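Local coordinates for protein putative oxidoreductase molybdopterin-binding subunit (PDB 4ZOH) that binds a pterin cytosine dinucleotide cofactor and is probably the catalytic subunit of a molybdenum hydroxylase of the aldehyde oxidase and xanthine dehydrogenase family, at residues G296-T301 with A318-T323; Q613-A618 with P680-A685. One frame throughout, in Å; residues are numbered along the deposited sequence.

Interaction 1 of 2, residues G296-T301 with A318-T323; sequences GNVKST and AYAVHT
Val298 and Ala320 mark the closest approach of the two backbones, their CA atoms 7.0 Å apart where helix 288-304 runs over the end of strand 313-321. Both CB atoms point into the gap. A single methyl-to-methyl contact bridges it: CG2 of Val298 meets CB of Ala320 at 4.0 Å. The valine places its other branch, CG1, opposite the backbone N (chi1 173°), which leaves CG2 beside that N and directed at the alanine. CG1 lies near the strand backbone instead, 4.4 Å from the carbonyl O of Tyr319. Ala318 turns its small side chain to the same face as Ala320, whereas the intervening Tyr319 points away from the helix and stacks its ring with that of His132. The alternation leaves alanines on the helix side of the strand, of which Ala320 makes the contact, and the buried area is modest at 109 Å². Helix and strand are consecutive parts of a beta-alpha-beta crossover, in which strand 313-321 pairs in parallel with strand 272-282. Val298 also rests on Ala281 of that strand, so it covers both strands of the unit, while Ala320 touches Tyr131 of strand 129-138, the antiparallel neighbour on the other side of strand 313-321.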
loop_
_atom_site.group_PDB
_atom_site.type_symbol
_atom_site.label_atom_id
_atom_site.label_comp_id
_atom_site.label_asym_id
_atom_site.label_seq_id
_atom_site.Cartn_x
_atom_site.Cartn_y
_atom_site.Cartn_z
ATOM N N GLY A 296 9.591 -36.133 -3.982
ATOM C CA GLY A 296 9.580 -36.161 -5.466
ATOM C C GLY A 296 11.018 -36.015 -6.024
ATOM O O GLY A 296 11.377 -36.625 -7.063
ATOM N N ASN A 297 11.815 -35.198 -5.331
ATOM C CA ASN A 297 13.250 -34.957 -5.687
ATOM C C ASN A 297 14.148 -36.218 -5.526
ATOM O O ASN A 297 15.072 -36.437 -6.333
ATOM C CB ASN A 297 13.821 -33.800 -4.847
ATOM C CG ASN A 297 13.175 -32.473 -5.194
ATOM O OD1 ASN A 297 12.445 -32.375 -6.155
ATOM N ND2 ASN A 297 13.481 -31.449 -4.448
ATOM N N VAL A 298 13.835 -37.046 -4.504
ATOM C CA VAL A 298 14.536 -38.328 -4.320
ATOM C C VAL A 298 14.459 -39.217 -5.550
ATOM O O VAL A 298 15.473 -39.825 -5.992
ATOM C CB VAL A 298 14.086 -39.055 -3.008
ATOM C CG1 VAL A 298 14.704 -40.446 -2.936
ATOM C CG2 VAL A 298 14.478 -38.219 -1.784
ATOM N N LYS A 299 13.290 -39.250 -6.114
ATOM C CA LYS A 299 13.019 -39.951 -7.306
ATOM C C LYS A 299 13.796 -39.409 -8.497
ATOM O O LYS A 299 14.293 -40.210 -9.303
ATOM C CB LYS A 299 11.535 -39.932 -7.581
ATOM C CG LYS A 299 10.807 -40.669 -6.438
ATOM C CD LYS A 299 9.323 -40.672 -6.707
ATOM C CE LYS A 299 8.534 -40.991 -5.460
ATOM N NZ LYS A 299 7.151 -41.124 -6.026
ATOM N N SER A 300 13.936 -38.074 -8.554
ATOM C CA SER A 300 14.717 -37.433 -9.628
ATOM C C SER A 300 16.167 -37.882 -9.539
ATOM O O SER A 300 16.748 -38.255 -10.572
ATOM C CB SER A 300 14.614 -35.914 -9.488
ATOM O OG SER A 300 13.309 -35.548 -9.816
ATOM N N THR A 301 16.716 -37.920 -8.309
ATOM C CA THR A 301 18.064 -38.368 -8.118
ATOM C C THR A 301 18.284 -39.809 -8.663
ATOM O O THR A 301 19.214 -40.036 -9.477
ATOM C CB THR A 301 18.407 -38.381 -6.655
ATOM O OG1 THR A 301 18.200 -37.080 -6.113
ATOM C CG2 THR A 301 19.854 -38.854 -6.419
ATOM N N ALA A 318 16.361 -47.229 -2.975
ATOM C CA ALA A 318 16.142 -45.792 -2.510
ATOM C C ALA A 318 15.367 -45.600 -1.188
ATOM O O ALA A 318 14.220 -46.026 -1.072
ATOM C CB ALA A 318 15.498 -44.955 -3.624
ATOM N N TYR A 319 16.003 -44.961 -0.226
ATOM C CA TYR A 319 15.384 -44.495 1.011
ATOM C C TYR A 319 15.259 -42.951 1.128
ATOM O O TYR A 319 16.227 -42.226 0.838
ATOM C CB TYR A 319 16.225 -44.920 2.206
ATOM C CG TYR A 319 16.226 -46.392 2.465
ATOM C CD1 TYR A 319 17.134 -47.234 1.753
ATOM C CD2 TYR A 319 15.343 -46.977 3.415
ATOM C CE1 TYR A 319 17.156 -48.595 1.965
ATOM C CE2 TYR A 319 15.373 -48.371 3.654
ATOM C CZ TYR A 319 16.273 -49.153 2.917
ATOM O OH TYR A 319 16.383 -50.484 3.074
ATOM N N ALA A 320 14.074 -42.469 1.553
ATOM C CA ALA A 320 13.908 -41.110 2.025
ATOM C C ALA A 320 13.481 -41.220 3.484
ATOM O O ALA A 320 12.389 -41.701 3.801
ATOM C CB ALA A 320 12.884 -40.347 1.144
ATOM N N VAL A 321 14.317 -40.711 4.368
ATOM C CA VAL A 321 14.188 -40.934 5.764
ATOM C C VAL A 321 14.084 -39.635 6.514
ATOM O O VAL A 321 14.888 -38.777 6.226
ATOM C CB VAL A 321 15.469 -41.629 6.309
ATOM C CG1 VAL A 321 15.175 -42.343 7.641
ATOM C CG2 VAL A 321 15.939 -42.683 5.329
ATOM N N HIS A 322 13.212 -39.537 7.550
ATOM C CA HIS A 322 13.199 -38.378 8.499
ATOM C C HIS A 322 14.351 -38.372 9.452
ATOM O O HIS A 322 14.846 -39.441 9.815
ATOM C CB HIS A 322 11.908 -38.395 9.347
ATOM C CG HIS A 322 10.676 -38.282 8.522
ATOM N ND1 HIS A 322 10.383 -37.140 7.802
ATOM C CD2 HIS A 322 9.703 -39.171 8.237
ATOM C CE1 HIS A 322 9.242 -37.319 7.150
ATOM N NE2 HIS A 322 8.797 -38.537 7.404
ATOM N N THR A 323 14.767 -37.187 9.886
ATOM C CA THR A 323 15.681 -37.062 10.995
ATOM C C THR A 323 15.203 -35.799 11.735
ATOM O O THR A 323 14.441 -35.020 11.177
ATOM C CB THR A 323 17.215 -36.927 10.541
ATOM O OG1 THR A 323 17.404 -35.740 9.733
ATOM C CG2 THR A 323 17.695 -38.141 9.739
#

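Interaction 2 of 2, residues Q613-A618 with P680-A685; sequences QGMAQA and PTIINA
The carbonyl O of Gly614 is gripped twice: Ala618 N bonds to it at 3.2 Å within helix 600-619, and the hydroxyl of Thr679, one residue before Pro680 in helix 673-688, donates a second hydrogen bond. Beside this polar tie, the two helices run with their N-to-C directions 44° apart and their axes approach to 8.6 Å. Ala618 points its CB toward the partner helix and is received by two neighbouring isoleucines. CD1 of Ile683 comes nearest, 3.5 Å from CB of Ala618, and CG2 of Ile682 touches the same CB at 3.8 Å. Ile683 leaves its backbone at an angle to the contact, but with CG1 beside its backbone N (chi1 -61°) and a second bend at chi2, the end of the chain swings back over the alanine. One turn earlier, CB of Met615 lies against CG1 of Ile682 at 4.1 Å. The interface thus extends towards strand 583-593, where both Met615 and Ile682 meet Val585. Polar side chains face elsewhere: Gln617 bonds to Arg256 and Asn157, Asn684 to Arg345 and the backbone of Val408. The side chains that meet are wholly apolar and buried, so the fit there rests on close packing of methyl and methylene groups, with directional bonding supplied by the Thr679 hydroxyl at its margin.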
loop_
_atom_site.group_PDB
_atom_site.type_symbol
_atom_site.label_atom_id
_atom_site.label_comp_id
_atom_site.label_asym_id
_atom_site.label_seq_id
_atom_site.Cartn_x
_atom_site.Cartn_y
_atom_site.Cartn_z
ATOM N N GLN A 613 26.782 -21.493 -8.040
ATOM C CA GLN A 613 26.187 -22.325 -6.930
ATOM C C GLN A 613 26.773 -23.769 -6.890
ATOM O O GLN A 613 27.244 -24.225 -5.860
ATOM C CB GLN A 613 24.641 -22.296 -7.006
ATOM C CG GLN A 613 24.148 -21.015 -6.345
ATOM C CD GLN A 613 22.684 -20.818 -6.636
ATOM O OE1 GLN A 613 22.206 -21.175 -7.713
ATOM N NE2 GLN A 613 21.945 -20.284 -5.660
ATOM N N GLY A 614 26.826 -24.414 -8.057
ATOM C CA GLY A 614 27.379 -25.801 -8.148
ATOM C C GLY A 614 28.840 -25.838 -7.698
ATOM O O GLY A 614 29.228 -26.739 -6.955
ATOM N N MET A 615 29.635 -24.806 -8.072
ATOM C CA MET A 615 31.057 -24.738 -7.651
ATOM C C MET A 615 31.162 -24.528 -6.154
ATOM O O MET A 615 32.046 -25.084 -5.470
ATOM C CB MET A 615 31.728 -23.581 -8.408
ATOM C CG MET A 615 33.071 -23.184 -7.818
ATOM S SD MET A 615 33.864 -21.734 -8.587
ATOM C CE MET A 615 33.042 -21.854 -10.171
ATOM N N ALA A 616 30.298 -23.648 -5.640
ATOM C CA ALA A 616 30.295 -23.311 -4.198
ATOM C C ALA A 616 29.938 -24.598 -3.335
ATOM O O ALA A 616 30.468 -24.776 -2.219
ATOM C CB ALA A 616 29.257 -22.230 -3.928
ATOM N N GLN A 617 29.012 -25.420 -3.841
ATOM C CA GLN A 617 28.686 -26.708 -3.159
ATOM C C GLN A 617 29.957 -27.615 -3.082
ATOM O O GLN A 617 30.314 -28.131 -1.966
ATOM C CB GLN A 617 27.544 -27.466 -3.893
ATOM C CG GLN A 617 27.209 -28.785 -3.141
ATOM C CD GLN A 617 26.058 -29.623 -3.624
ATOM O OE1 GLN A 617 25.440 -29.422 -4.703
ATOM N NE2 GLN A 617 25.764 -30.643 -2.813
ATOM N N ALA A 618 30.650 -27.754 -4.230
ATOM C CA ALA A 618 31.951 -28.506 -4.314
ATOM C C ALA A 618 33.003 -27.934 -3.380
ATOM O O ALA A 618 33.663 -28.677 -2.614
ATOM C CB ALA A 618 32.498 -28.529 -5.753
ATOM N N PRO A 680 30.075 -31.781 -10.004
ATOM C CA PRO A 680 31.065 -32.836 -10.317
ATOM C C PRO A 680 32.201 -32.330 -11.304
ATOM O O PRO A 680 33.296 -32.893 -11.293
ATOM C CB PRO A 680 30.236 -33.841 -11.133
ATOM C CG PRO A 680 29.155 -33.053 -11.761
ATOM C CD PRO A 680 28.763 -32.035 -10.662
ATOM N N THR A 681 31.897 -31.356 -12.180
ATOM C CA THR A 681 32.988 -30.761 -13.021
ATOM C C THR A 681 34.142 -30.333 -12.158
ATOM O O THR A 681 35.302 -30.756 -12.372
ATOM C CB THR A 681 32.525 -29.576 -13.872
ATOM O OG1 THR A 681 31.509 -30.056 -14.744
ATOM C CG2 THR A 681 33.716 -29.076 -14.835
ATOM N N ILE A 682 33.807 -29.584 -11.121
ATOM C CA ILE A 682 34.806 -28.986 -10.218
ATOM C C ILE A 682 35.481 -30.052 -9.334
ATOM O O ILE A 682 36.715 -30.015 -9.104
ATOM C CB ILE A 682 34.217 -27.817 -9.367
ATOM C CG1 ILE A 682 33.833 -26.573 -10.248
ATOM C CG2 ILE A 682 35.178 -27.498 -8.249
ATOM C CD1 ILE A 682 35.027 -25.963 -10.940
ATOM N N ILE A 683 34.659 -30.962 -8.780
ATOM C CA ILE A 683 35.223 -32.047 -8.005
ATOM C C ILE A 683 36.164 -32.930 -8.911
ATOM O O ILE A 683 37.219 -33.323 -8.449
ATOM C CB ILE A 683 34.163 -32.938 -7.271
ATOM C CG1 ILE A 683 33.322 -32.100 -6.258
ATOM C CG2 ILE A 683 34.957 -34.078 -6.559
ATOM C CD1 ILE A 683 34.172 -31.565 -5.070
ATOM N N ASN A 684 35.760 -33.239 -10.132
ATOM C CA ASN A 684 36.630 -34.057 -10.999
ATOM C C ASN A 684 37.975 -33.359 -11.218
ATOM O O ASN A 684 39.043 -33.982 -11.032
ATOM C CB ASN A 684 35.930 -34.409 -12.305
ATOM C CG ASN A 684 34.846 -35.456 -12.102
ATOM O OD1 ASN A 684 34.700 -35.927 -10.977
ATOM N ND2 ASN A 684 34.053 -35.814 -13.174
ATOM N N ALA A 685 37.905 -32.044 -11.482
ATOM C CA ALA A 685 39.098 -31.185 -11.601
ATOM C C ALA A 685 39.977 -31.276 -10.403
ATOM O O ALA A 685 41.189 -31.556 -10.586
ATOM C CB ALA A 685 38.778 -29.737 -11.941
#

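Interactions 1 and 2 do not touch: their centres are 22 Å apart and their nearest atoms about 10 Å. Their surroundings nevertheless meet in the chain just ahead of helix 336-353. From interaction 1, Asn297 bonds to Ser330; from interaction 2, Gln613 bonds to Arg332, and Pro680 and Ile683 lean on helix 336-353 itself. The same length of chain is therefore held from the beta-alpha-beta unit on one hand and from the helix pair on the other. Residues of the pterin cytosine dinucleotide pocket are spread between 213 and 672, so segment 680-685 falls beyond them in sequence. Gln613 additionally packs on a basic side chain of another protein chain.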